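FACT complex subunit SPT16 (Ashbya gossypii, PDB 6A8M) probably reorganizes nucleosomes, as part of the FACT histone chaperone, in transcription, replication and DNA repair, this chain being the N-terminal part of SPT16, with its peptidase-like domain. Local coordinates at residues A[327-332]-A[395-400]; A[417-422]-A[428-433]. One frame throughout, in Å; residues are numbered along the deposited sequence.

Interaction 1: A[327-332]-A[395-400]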
# COMPACT_ATOMS: atom_id res chain seq x y z
N GLU A 327 13.65 -9.80 -16.15
CA GLU A 327 14.77 -10.28 -15.35
C GLU A 327 14.47 -10.13 -13.86
O GLU A 327 14.76 -11.04 -13.07
CB GLU A 327 16.04 -9.51 -15.74
CG GLU A 327 17.21 -9.58 -14.74
CD GLU A 327 17.90 -10.93 -14.66
OE1 GLU A 327 17.55 -11.84 -15.44
OE2 GLU A 327 18.80 -11.10 -13.81
N ILE A 328 13.90 -9.00 -13.46
CA ILE A 328 13.55 -8.80 -12.05
C ILE A 328 12.48 -9.80 -11.63
O ILE A 328 12.63 -10.51 -10.63
CB ILE A 328 13.11 -7.35 -11.81
CG1 ILE A 328 14.27 -6.41 -12.05
CG2 ILE A 328 12.61 -7.15 -10.39
CD1 ILE A 328 13.84 -4.98 -12.10
N ILE A 329 11.39 -9.88 -12.39
CA ILE A 329 10.23 -10.65 -11.94
C ILE A 329 10.54 -12.14 -11.93
O ILE A 329 10.24 -12.84 -10.95
CB ILE A 329 9.00 -10.34 -12.82
CG1 ILE A 329 8.50 -8.92 -12.55
CG2 ILE A 329 7.92 -11.41 -12.59
CD1 ILE A 329 7.40 -8.42 -13.49
N ASN A 330 11.15 -12.65 -12.99
CA ASN A 330 11.26 -14.09 -13.13
C ASN A 330 12.65 -14.63 -12.82
O ASN A 330 12.84 -15.86 -12.80
CB ASN A 330 10.77 -14.49 -14.53
CG ASN A 330 9.23 -14.46 -14.62
OD1 ASN A 330 8.55 -15.06 -13.78
ND2 ASN A 330 8.70 -13.74 -15.60
N ASN A 331 13.61 -13.77 -12.52
CA ASN A 331 14.91 -14.25 -12.09
C ASN A 331 15.32 -13.77 -10.70
O ASN A 331 15.83 -14.57 -9.93
CB ASN A 331 15.98 -13.84 -13.10
CG ASN A 331 17.26 -14.59 -12.91
OD1 ASN A 331 17.24 -15.80 -12.65
ND2 ASN A 331 18.38 -13.90 -13.01
N LEU A 332 15.13 -12.50 -10.37
CA LEU A 332 15.68 -11.97 -9.12
C LEU A 332 14.71 -12.05 -7.94
O LEU A 332 15.15 -12.07 -6.79
CB LEU A 332 16.12 -10.52 -9.32
CG LEU A 332 17.21 -10.35 -10.37
CD1 LEU A 332 17.41 -8.89 -10.72
CD2 LEU A 332 18.51 -10.97 -9.88
N PHE A 395 4.45 -7.47 -4.32
CA PHE A 395 5.30 -6.32 -4.64
C PHE A 395 4.69 -5.44 -5.71
O PHE A 395 3.99 -5.89 -6.62
CB PHE A 395 6.71 -6.77 -5.10
CG PHE A 395 7.48 -7.45 -4.04
CD1 PHE A 395 8.30 -6.72 -3.18
CD2 PHE A 395 7.33 -8.82 -3.84
CE1 PHE A 395 8.98 -7.35 -2.16
CE2 PHE A 395 8.03 -9.46 -2.83
CZ PHE A 395 8.84 -8.71 -1.99
N ASN A 396 4.97 -4.14 -5.57
CA ASN A 396 4.91 -3.17 -6.66
C ASN A 396 6.30 -3.15 -7.29
O ASN A 396 7.24 -2.62 -6.70
CB ASN A 396 4.52 -1.81 -6.10
CG ASN A 396 4.61 -0.70 -7.11
OD1 ASN A 396 4.61 -0.94 -8.31
ND2 ASN A 396 4.66 0.54 -6.61
N ILE A 397 6.46 -3.79 -8.45
CA ILE A 397 7.74 -3.77 -9.16
C ILE A 397 7.64 -2.63 -10.15
O ILE A 397 6.92 -2.72 -11.15
CB ILE A 397 8.02 -5.11 -9.86
CG1 ILE A 397 7.99 -6.27 -8.85
CG2 ILE A 397 9.34 -5.08 -10.61
CD1 ILE A 397 9.10 -6.17 -7.79
N SER A 398 8.34 -1.52 -9.85
CA SER A 398 8.18 -0.28 -10.60
C SER A 398 9.57 0.22 -10.95
O SER A 398 10.40 0.44 -10.06
CB SER A 398 7.44 0.77 -9.76
OG SER A 398 7.51 2.05 -10.39
N LEU A 399 9.83 0.40 -12.24
CA LEU A 399 11.14 0.87 -12.62
C LEU A 399 11.03 1.96 -13.66
O LEU A 399 10.08 2.04 -14.43
CB LEU A 399 12.04 -0.24 -13.14
CG LEU A 399 11.44 -1.40 -13.93
CD1 LEU A 399 12.47 -1.95 -14.88
CD2 LEU A 399 11.05 -2.47 -12.96
N GLY A 400 12.04 2.82 -13.66
CA GLY A 400 11.97 4.01 -14.49
C GLY A 400 13.36 4.46 -14.86
O GLY A 400 14.34 4.14 -14.19

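Interaction 2: A[417-422]-A[428-433]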
# COMPACT_ATOMS: atom_id res chain seq x y z
N LEU A 417 7.77 1.51 -16.18
CA LEU A 417 6.92 0.33 -16.26
C LEU A 417 6.73 -0.19 -14.84
O LEU A 417 7.70 -0.31 -14.11
CB LEU A 417 7.60 -0.75 -17.12
CG LEU A 417 6.81 -2.00 -17.47
CD1 LEU A 417 5.64 -1.63 -18.39
CD2 LEU A 417 7.72 -3.03 -18.11
N ALA A 418 5.48 -0.51 -14.47
CA ALA A 418 5.23 -1.09 -13.16
C ALA A 418 4.14 -2.15 -13.26
O ALA A 418 3.19 -2.01 -14.03
CB ALA A 418 4.84 -0.02 -12.11
N ASP A 419 4.28 -3.21 -12.45
CA ASP A 419 3.27 -4.24 -12.35
C ASP A 419 3.21 -4.74 -10.91
O ASP A 419 4.18 -4.64 -10.16
CB ASP A 419 3.54 -5.42 -13.30
CG ASP A 419 3.13 -5.10 -14.73
OD1 ASP A 419 1.91 -5.04 -14.98
OD2 ASP A 419 4.01 -4.90 -15.58
N THR A 420 2.05 -5.29 -10.55
CA THR A 420 1.86 -5.90 -9.24
C THR A 420 2.17 -7.39 -9.32
O THR A 420 1.67 -8.09 -10.20
CB THR A 420 0.42 -5.65 -8.78
OG1 THR A 420 0.21 -4.23 -8.77
CG2 THR A 420 0.16 -6.23 -7.40
N VAL A 421 3.04 -7.86 -8.44
CA VAL A 421 3.55 -9.23 -8.50
C VAL A 421 3.35 -9.90 -7.15
O VAL A 421 3.79 -9.38 -6.12
CB VAL A 421 5.05 -9.26 -8.88
CG1 VAL A 421 5.54 -10.72 -8.95
CG2 VAL A 421 5.30 -8.52 -10.21
N GLN A 422 2.73 -11.07 -7.16
CA GLN A 422 2.44 -11.85 -5.98
C GLN A 422 3.38 -13.05 -5.93
O GLN A 422 3.47 -13.80 -6.89
CB GLN A 422 0.99 -12.35 -6.01
CG GLN A 422 0.65 -13.30 -4.89
CD GLN A 422 0.55 -12.58 -3.55
OE1 GLN A 422 -0.18 -11.60 -3.41
NE2 GLN A 422 1.29 -13.07 -2.56
N PRO A 428 6.52 -16.36 -8.67
CA PRO A 428 5.91 -15.04 -8.84
C PRO A 428 4.78 -15.11 -9.84
O PRO A 428 4.85 -15.82 -10.84
CB PRO A 428 7.07 -14.17 -9.35
CG PRO A 428 8.07 -15.14 -9.89
CD PRO A 428 7.91 -16.41 -9.13
N LYS A 429 3.72 -14.36 -9.56
CA LYS A 429 2.55 -14.31 -10.44
C LYS A 429 2.23 -12.84 -10.67
O LYS A 429 2.01 -12.10 -9.70
CB LYS A 429 1.37 -15.06 -9.82
CG LYS A 429 0.04 -14.93 -10.55
CD LYS A 429 -1.08 -15.61 -9.73
CE LYS A 429 -2.42 -15.59 -10.45
NZ LYS A 429 -3.22 -16.81 -10.14
N VAL A 430 2.23 -12.41 -11.92
CA VAL A 430 1.93 -11.01 -12.24
C VAL A 430 0.42 -10.83 -12.20
O VAL A 430 -0.32 -11.51 -12.92
CB VAL A 430 2.52 -10.62 -13.61
CG1 VAL A 430 2.18 -9.18 -13.96
CG2 VAL A 430 4.04 -10.86 -13.63
N LEU A 431 -0.05 -9.92 -11.34
CA LEU A 431 -1.49 -9.74 -11.15
C LEU A 431 -2.11 -8.73 -12.11
O LEU A 431 -3.31 -8.82 -12.39
CB LEU A 431 -1.78 -9.32 -9.71
CG LEU A 431 -1.26 -10.23 -8.59
CD1 LEU A 431 -1.83 -9.73 -7.26
CD2 LEU A 431 -1.67 -11.69 -8.82
N THR A 432 -1.32 -7.77 -12.59
CA THR A 432 -1.76 -6.74 -13.54
C THR A 432 -1.38 -7.22 -14.94
O THR A 432 -0.19 -7.36 -15.25
CB THR A 432 -1.10 -5.40 -13.22
OG1 THR A 432 0.30 -5.60 -12.97
CG2 THR A 432 -1.72 -4.75 -11.97
N ASN A 433 -2.39 -7.50 -15.77
CA ASN A 433 -2.19 -8.14 -17.06
C ASN A 433 -2.53 -7.23 -18.23
O ASN A 433 -2.53 -7.69 -19.37
CB ASN A 433 -2.99 -9.45 -17.12
CG ASN A 433 -2.61 -10.41 -15.99
OD1 ASN A 433 -3.47 -10.86 -15.22
ND2 ASN A 433 -1.32 -10.70 -15.88

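Interaction 1: A[327-332]-A[395-400]
Helix-on-sheet packing in the M24 peptidase-like domain, which has the pita-bread fold of that family, brings the C-terminal end of helix 312-332 against strand 394-405, with Ile328 and Ile329 set on Ile397 and Leu399. The axes of the two short segments approach to 10.3 Å and their directions differ by 131°, a spacing filled by one layer of aliphatic side chains from each element. Ile328 supplies both of its branches. Its CG2 lies 3.9 Å from CG2 of Ile397, the two side chains sliding past each other in opposite directions. Its CD1, by contrast, meets CD2 of Leu399 tip to tip, also at 3.9 Å. The torsions account for this division: in Ile328 and Ile397 chi1, measured to CG1, is -65° and -57°, which puts CG1 beside the backbone N and CG2 anti to it, leaving the longer branch of Ile328 to extend to the leucine. Ile329 adds a looser touch at the flank, CG1 to Ile397 CG2 at 4.4 Å, and also packs on Val421 of the neighbouring strand. On the strand, Ile397 and Leu399 are alternate residues that point to the helix, while Asn396 on the other face bonds through OD1 to Asn301. Ile342 and Ala346 of helix 339-353 close over Ile328, and Leu321 and Leu324, earlier on helix 312-332, cover Leu399. All four touching residues are buried, yet only 158 Å² is shared between the segments. With methyl and methylene groups alone in contact, the helix is held here by shape and exclusion of water, without the directional constraint of polar bonds.

Interaction 2: A[417-422]-A[428-433]
The short segments of strands 412-424 and 427-430 approach to 4.5 Å with directions 146° apart, as an antiparallel beta hairpin in which Gln422 and Lys429 are a hydrogen-bonded pair and Val421 and Val430 a non-hydrogen-bonded one. Gln422 N lies 2.8 Å from Lys429 O, and Lys429 N 2.7 Å from Gln422 O. Leu431 N continues the pairing to Thr420 O at 2.8 Å. Beyond it a side chain replaces the backbone: Thr432 OG1 accepts from Thr420 N at 3.0 Å and donates to Asp419 OD1 at 2.6 Å, using the anti lone pair of that oxygen. A chi1 of 45° sets this hydroxyl between the backbone N and carbonyl carbon of Thr432, turned to the strand. The side chains of Thr432 and Thr420 cross at about a right angle, with CG2 of Thr432 near OG1 of Thr420, which itself bonds to Asn301 O. Val421 CG1 runs beside Pro428 CB, 3.8 Å away and pointing the same way; Leu431 CD2 packs on Gln422 CB. Asp419 also forms salt bridges with Arg304 and Lys436, and its OD2 accepts from Gln325. Those cations would favour a charged carboxylate, and the donor-acceptor relay through Thr432 ties it to the backbone where regular strand pairing ends.

Strand 394-405 carries one side of interaction 1 and strand 412-424 one side of interaction 2; as neighbours in the same antiparallel sheet they put the contact centres about 9 Å apart. Probable backbone bonds join them, from Phe395 N to Val421 O (2.7 Å) and from Leu399 N to Leu417 O (2.9 Å). A second connection runs from the helix to the hairpin's edge strand, where Ile329 O packs against Pro428 CG at 3.3 Å. Interaction 1 thus covers a sheet face with aliphatic groups, whereas interaction 2 extends that sheet laterally and finishes in a polar cluster. Both belong to one antiparallel sheet of the M24 peptidase-like domain, one on its face and one at its edge.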